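Imelysin-like protein (Psychrobacter arcticus, PDB 3PF0) is of unknown function but belongs to the imelysin-like family, is a putative metalloendopeptidase and may take part in bacterial iron uptake. Local coordinates at residues Lys52-His57 against Met283-Leu288; Gln267-Ile272 against Ala313-Met318. All coordinates share one frame; numbering follows the deposited sequence.

Interaction 1 (Lys52-His57 against Met283-Leu288); sequences KTYLTH and MTDPVL
H57 and D285 form a His-carboxylate hydrogen bond at the start of helix 286-292, where D285 is the N-cap residue. H57 NE2 donates to D285 OD2 at 2.8 Å. The bond is bent, with an N-H...acceptor angle of 145°. It reaches OD2 on the syn side, out of the carboxylate plane. The carboxylate reaches H57 because chi1 of D285 (171°) sets CG opposite the backbone N. The other oxygen, OD1, takes a weak capping bond from V287 N. The other ring nitrogen of H57, ND1, bonds D61 one turn further along the same helix. Two carboxylates thus hold the imidazole and should restrict its rotation.

D285 OD2 has a second donor. A water gives its hydrogen to D285 OD2 at 2.7 Å and accepts from Y54 OH at 2.6 Å. The phenol is also bonded to W230 NE1. H57 and Y54, three residues apart on one helix, therefore reach the same carboxylate oxygen, one directly and one through water.

V287 uses its two methyls separately. CG2 sits over the centre of the H57 ring in a CH-pi contact, 4.0 Å from the centroid and 9° off the ring normal. CG1 meets the edge of the tyrosine ring, 3.7 Å from Y54 CD1. L288 extends the apolar contact, with L288 CB 3.8 Å from Y54 CE1 and its branch ends near the hydroxyl.

Helix 225-250 packs alongside. Its L227 touches Y54, its F231 touches L288, and it supplies W230. The M283 side chain, at the end of the preceding helix, starts away from helix 48-84 and packs against L234 of helix 225-250, L308 of helix 298-316, and I344 and L348 of helix 327-351.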
loop_
_atom_site.group_PDB
_atom_site.type_symbol
_atom_site.label_atom_id
_atom_site.label_comp_id
_atom_site.label_asym_id
_atom_site.label_seq_id
_atom_site.Cartn_x
_atom_site.Cartn_y
_atom_site.Cartn_z
ATOM N N LYS A 52 19.869 12.053 10.441
ATOM C CA LYS A 52 20.131 12.299 9.018
ATOM C C LYS A 52 20.429 10.970 8.288
ATOM O O LYS A 52 19.837 10.710 7.235
ATOM C CB LYS A 52 21.300 13.291 8.858
ATOM C CG LYS A 52 21.672 13.622 7.416
ATOM C CD LYS A 52 22.899 14.512 7.354
ATOM C CE LYS A 52 23.226 14.946 5.951
ATOM N NZ LYS A 52 24.486 15.731 5.916
ATOM N N THR A 53 21.316 10.133 8.875
ATOM C CA THR A 53 21.744 8.821 8.363
ATOM C C THR A 53 20.535 7.864 8.273
ATOM O O THR A 53 20.383 7.188 7.250
ATOM C CB THR A 53 22.881 8.259 9.253
ATOM O OG1 THR A 53 24.007 9.143 9.196
ATOM C CG2 THR A 53 23.326 6.856 8.847
ATOM N N TYR A 54 19.675 7.825 9.319
ATOM C CA TYR A 54 18.494 6.954 9.332
ATOM C C TYR A 54 17.506 7.355 8.232
ATOM O O TYR A 54 17.087 6.485 7.469
ATOM C CB TYR A 54 17.811 6.925 10.713
ATOM C CG TYR A 54 16.511 6.146 10.734
ATOM C CD1 TYR A 54 16.507 4.754 10.670
ATOM C CD2 TYR A 54 15.287 6.800 10.820
ATOM C CE1 TYR A 54 15.313 4.033 10.673
ATOM C CE2 TYR A 54 14.085 6.091 10.817
ATOM C CZ TYR A 54 14.103 4.707 10.748
ATOM O OH TYR A 54 12.919 4.015 10.750
ATOM N N LEU A 55 17.168 8.661 8.133
ATOM C CA LEU A 55 16.243 9.213 7.131
ATOM C C LEU A 55 16.772 9.003 5.699
ATOM O O LEU A 55 15.979 8.733 4.802
ATOM C CB LEU A 55 15.967 10.708 7.389
ATOM C CG LEU A 55 15.159 11.068 8.656
ATOM C CD1 LEU A 55 15.322 12.525 8.997
ATOM C CD2 LEU A 55 13.669 10.714 8.514
ATOM N N THR A 56 18.102 9.078 5.496
ATOM C CA THR A 56 18.749 8.827 4.198
ATOM C C THR A 56 18.597 7.336 3.851
ATOM O O THR A 56 18.320 7.002 2.696
ATOM C CB THR A 56 20.217 9.288 4.231
ATOM O OG1 THR A 56 20.248 10.681 4.547
ATOM C CG2 THR A 56 20.942 9.059 2.914
ATOM N N HIS A 57 18.739 6.457 4.862
ATOM C CA HIS A 57 18.605 5.009 4.711
ATOM C C HIS A 57 17.127 4.639 4.390
ATOM O O HIS A 57 16.884 3.748 3.574
ATOM C CB HIS A 57 19.140 4.301 5.978
ATOM C CG HIS A 57 18.447 3.023 6.323
ATOM N ND1 HIS A 57 18.803 1.831 5.730
ATOM C CD2 HIS A 57 17.444 2.794 7.200
ATOM C CE1 HIS A 57 17.997 0.920 6.245
ATOM N NE2 HIS A 57 17.165 1.455 7.137
HETATM N N MSE A 283 10.049 -1.881 11.418
HETATM C CA MSE A 283 10.125 -2.033 12.879
HETATM C C MSE A 283 11.297 -2.898 13.352
HETATM O O MSE A 283 11.793 -2.656 14.453
HETATM C CB MSE A 283 8.822 -2.617 13.457
HETATM C CG MSE A 283 7.604 -1.699 13.320
HETATM SE SE MSE A 283 7.952 0.156 13.780
HETATM C CE MSE A 283 6.353 0.959 13.041
ATOM N N THR A 284 11.712 -3.919 12.564
ATOM C CA THR A 284 12.813 -4.829 12.932
ATOM C C THR A 284 14.128 -4.430 12.221
ATOM O O THR A 284 15.116 -5.175 12.277
ATOM C CB THR A 284 12.453 -6.307 12.661
ATOM O OG1 THR A 284 12.348 -6.529 11.253
ATOM C CG2 THR A 284 11.179 -6.759 13.391
ATOM N N ASP A 285 14.132 -3.247 11.573
ATOM C CA ASP A 285 15.275 -2.682 10.872
ATOM C C ASP A 285 16.428 -2.470 11.873
ATOM O O ASP A 285 16.224 -1.792 12.882
ATOM C CB ASP A 285 14.856 -1.366 10.183
ATOM C CG ASP A 285 15.952 -0.509 9.568
ATOM O OD1 ASP A 285 17.018 -1.064 9.201
ATOM O OD2 ASP A 285 15.725 0.706 9.406
ATOM N N PRO A 286 17.615 -3.089 11.630
ATOM C CA PRO A 286 18.747 -2.942 12.570
ATOM C C PRO A 286 19.158 -1.495 12.867
ATOM O O PRO A 286 19.587 -1.216 13.984
ATOM C CB PRO A 286 19.901 -3.675 11.867
ATOM C CG PRO A 286 19.255 -4.601 10.925
ATOM C CD PRO A 286 17.976 -3.952 10.486
ATOM N N VAL A 287 19.037 -0.587 11.875
ATOM C CA VAL A 287 19.384 0.833 12.009
ATOM C C VAL A 287 18.461 1.485 13.055
ATOM O O VAL A 287 18.935 2.261 13.883
ATOM C CB VAL A 287 19.344 1.567 10.634
ATOM C CG1 VAL A 287 19.767 3.032 10.758
ATOM C CG2 VAL A 287 20.227 0.854 9.612
ATOM N N LEU A 288 17.164 1.129 13.050
ATOM C CA LEU A 288 16.198 1.672 13.998
ATOM C C LEU A 288 16.324 1.019 15.377
ATOM O O LEU A 288 16.207 1.730 16.377
ATOM C CB LEU A 288 14.754 1.534 13.472
ATOM C CG LEU A 288 13.636 2.034 14.398
ATOM C CD1 LEU A 288 13.795 3.519 14.725
ATOM C CD2 LEU A 288 12.261 1.706 13.827
HETATM O O HOH W 1 13.175 1.618 9.726
#

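Interaction 2 (Gln267-Ile272 against Ala313-Met318); sequences QSRAII and ALLAQM
R269 reaches across to the backbone that leaves helix 298-316. Its NH1 donates to M318 O at 2.8 Å, with an N-H...acceptor angle of 156°. The oxygen lies in the guanidinium plane, at its edge, and the donor lies in the carbonyl plane. The two planes are nevertheless turned steeply against each other, so the bond is in plane for each group without the groups being coplanar. The side chain is extended from the backbone and then bends about the CG-CD bond (chi3 70°), which brings NH1 to M318 O. On the way its methylenes pass the last turn of the helix. R269 CD is 3.3 Å from L315 O, and R269 CG is 3.9 Å from L315 CG. L315 O is itself bonded to M318 N, a link that is likely to help fix the backbone at M318.

One turn further on, I272 meets the fork of L315. I272 CG2 lies 3.8 Å from L315 CD2 and equally close to CD1, and the two side chains cross at about a right angle. With an alanine in place of R269, M318 O would probably lose this donor, and a gap is likely to open beside L315.

Further out, the loop after M318 is tied back to the start of helix 268-283. R269 shares a backbone hydrogen bond with E320, and S268 OG bonds L322 N. L333 of helix 327-351 packs on L315, while M241, A245 and I246 of helix 225-250 pack on I272. The first turn of one helix thus lies beside the last turn of another running the opposite way, an antiparallel helix pair within an all-helical fold.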
loop_
_atom_site.group_PDB
_atom_site.type_symbol
_atom_site.label_atom_id
_atom_site.label_comp_id
_atom_site.label_asym_id
_atom_site.label_seq_id
_atom_site.Cartn_x
_atom_site.Cartn_y
_atom_site.Cartn_z
ATOM N N GLN A 267 -8.509 -11.583 -2.808
ATOM C CA GLN A 267 -7.127 -11.715 -2.350
ATOM C C GLN A 267 -6.797 -10.713 -1.222
ATOM O O GLN A 267 -5.698 -10.163 -1.201
ATOM C CB GLN A 267 -6.164 -11.550 -3.549
ATOM C CG GLN A 267 -6.280 -12.654 -4.619
ATOM C CD GLN A 267 -5.825 -14.025 -4.146
ATOM O OE1 GLN A 267 -5.096 -14.171 -3.154
ATOM N NE2 GLN A 267 -6.245 -15.071 -4.856
ATOM N N SER A 268 -7.726 -10.506 -0.267
ATOM C CA SER A 268 -7.494 -9.555 0.833
ATOM C C SER A 268 -6.354 -9.977 1.751
ATOM O O SER A 268 -5.631 -9.101 2.212
ATOM C CB SER A 268 -8.755 -9.299 1.655
ATOM O OG SER A 268 -9.532 -10.466 1.859
ATOM N N ARG A 269 -6.192 -11.292 2.024
ATOM C CA ARG A 269 -5.114 -11.809 2.879
ATOM C C ARG A 269 -3.729 -11.398 2.332
ATOM O O ARG A 269 -2.882 -10.973 3.110
ATOM C CB ARG A 269 -5.208 -13.333 3.037
ATOM C CG ARG A 269 -4.278 -13.892 4.131
ATOM C CD ARG A 269 -4.243 -15.410 4.163
ATOM N NE ARG A 269 -3.559 -15.982 3.001
ATOM C CZ ARG A 269 -3.703 -17.240 2.592
ATOM N NH1 ARG A 269 -4.499 -18.074 3.250
ATOM N NH2 ARG A 269 -3.053 -17.674 1.522
ATOM N N ALA A 270 -3.533 -11.475 1.002
ATOM C CA ALA A 270 -2.291 -11.091 0.331
ATOM C C ALA A 270 -1.985 -9.590 0.484
ATOM O O ALA A 270 -0.818 -9.228 0.617
ATOM C CB ALA A 270 -2.353 -11.461 -1.143
ATOM N N ILE A 271 -3.026 -8.726 0.480
ATOM C CA ILE A 271 -2.853 -7.275 0.632
ATOM C C ILE A 271 -2.458 -6.943 2.086
ATOM O O ILE A 271 -1.496 -6.206 2.287
ATOM C CB ILE A 271 -4.107 -6.474 0.157
ATOM C CG1 ILE A 271 -4.530 -6.868 -1.289
ATOM C CG2 ILE A 271 -3.883 -4.956 0.267
ATOM C CD1 ILE A 271 -3.381 -6.776 -2.403
ATOM N N ILE A 272 -3.161 -7.521 3.086
ATOM C CA ILE A 272 -2.879 -7.284 4.512
ATOM C C ILE A 272 -1.463 -7.798 4.869
ATOM O O ILE A 272 -0.735 -7.117 5.583
ATOM C CB ILE A 272 -3.993 -7.881 5.426
ATOM C CG1 ILE A 272 -5.396 -7.288 5.084
ATOM C CG2 ILE A 272 -3.676 -7.716 6.924
ATOM C CD1 ILE A 272 -5.552 -5.714 5.077
ATOM N N ALA A 313 1.390 -14.628 11.917
ATOM C CA ALA A 313 1.058 -16.033 12.166
ATOM C C ALA A 313 -0.466 -16.245 12.178
ATOM O O ALA A 313 -0.945 -17.254 11.658
ATOM C CB ALA A 313 1.675 -16.495 13.479
ATOM N N LEU A 314 -1.228 -15.283 12.733
ATOM C CA LEU A 314 -2.691 -15.358 12.760
ATOM C C LEU A 314 -3.272 -15.196 11.346
ATOM O O LEU A 314 -4.184 -15.927 10.971
ATOM C CB LEU A 314 -3.266 -14.290 13.708
ATOM C CG LEU A 314 -4.781 -14.281 13.926
ATOM C CD1 LEU A 314 -5.235 -15.457 14.785
ATOM C CD2 LEU A 314 -5.209 -12.989 14.560
ATOM N N LEU A 315 -2.713 -14.267 10.554
ATOM C CA LEU A 315 -3.165 -14.007 9.195
ATOM C C LEU A 315 -2.925 -15.218 8.282
ATOM O O LEU A 315 -3.788 -15.527 7.461
ATOM C CB LEU A 315 -2.461 -12.762 8.655
ATOM C CG LEU A 315 -3.027 -12.111 7.394
ATOM C CD1 LEU A 315 -4.350 -11.405 7.670
ATOM C CD2 LEU A 315 -2.061 -11.114 6.864
ATOM N N ALA A 316 -1.796 -15.933 8.478
ATOM C CA ALA A 316 -1.390 -17.104 7.690
ATOM C C ALA A 316 -2.363 -18.295 7.806
ATOM O O ALA A 316 -2.423 -19.112 6.882
ATOM C CB ALA A 316 0.009 -17.549 8.099
ATOM N N GLN A 317 -3.103 -18.406 8.922
ATOM C CA GLN A 317 -4.040 -19.520 9.120
ATOM C C GLN A 317 -5.485 -19.126 8.722
ATOM O O GLN A 317 -6.403 -19.943 8.827
ATOM C CB GLN A 317 -3.956 -20.086 10.557
ATOM C CG GLN A 317 -4.327 -19.137 11.711
ATOM C CD GLN A 317 -3.935 -19.670 13.086
ATOM O OE1 GLN A 317 -3.448 -18.931 13.952
ATOM N NE2 GLN A 317 -4.137 -20.962 13.333
HETATM N N MSE A 318 -5.661 -17.901 8.189
HETATM C CA MSE A 318 -6.956 -17.388 7.718
HETATM C C MSE A 318 -7.113 -17.652 6.195
HETATM O O MSE A 318 -6.101 -17.915 5.543
HETATM C CB MSE A 318 -7.073 -15.887 8.033
HETATM C CG MSE A 318 -7.229 -15.597 9.514
HETATM SE SE MSE A 318 -7.289 -13.682 9.925
HETATM C CE MSE A 318 -9.116 -13.254 9.419
#

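Overall arrangement
From the N terminus, the chain passes first through 52-57 on helix 48-84. After 225 residues, more than half of them helical, interaction 1 closes this long loop at 283-288. Interaction 2 starts before that point, at 267-272, and closes a shorter loop of 40 residues at 313-318. The two contacts therefore cross, because their segments alternate along the chain. Helix 268-283 connects them: its first turn belongs to interaction 2, and its last residue opens segment 283-288. Their centres lie 27 Å apart, and their nearest atoms about 13 Å. Interaction 1 joins the N-terminal helix to helix 286-292; interaction 2 joins the helices before and after that short helix.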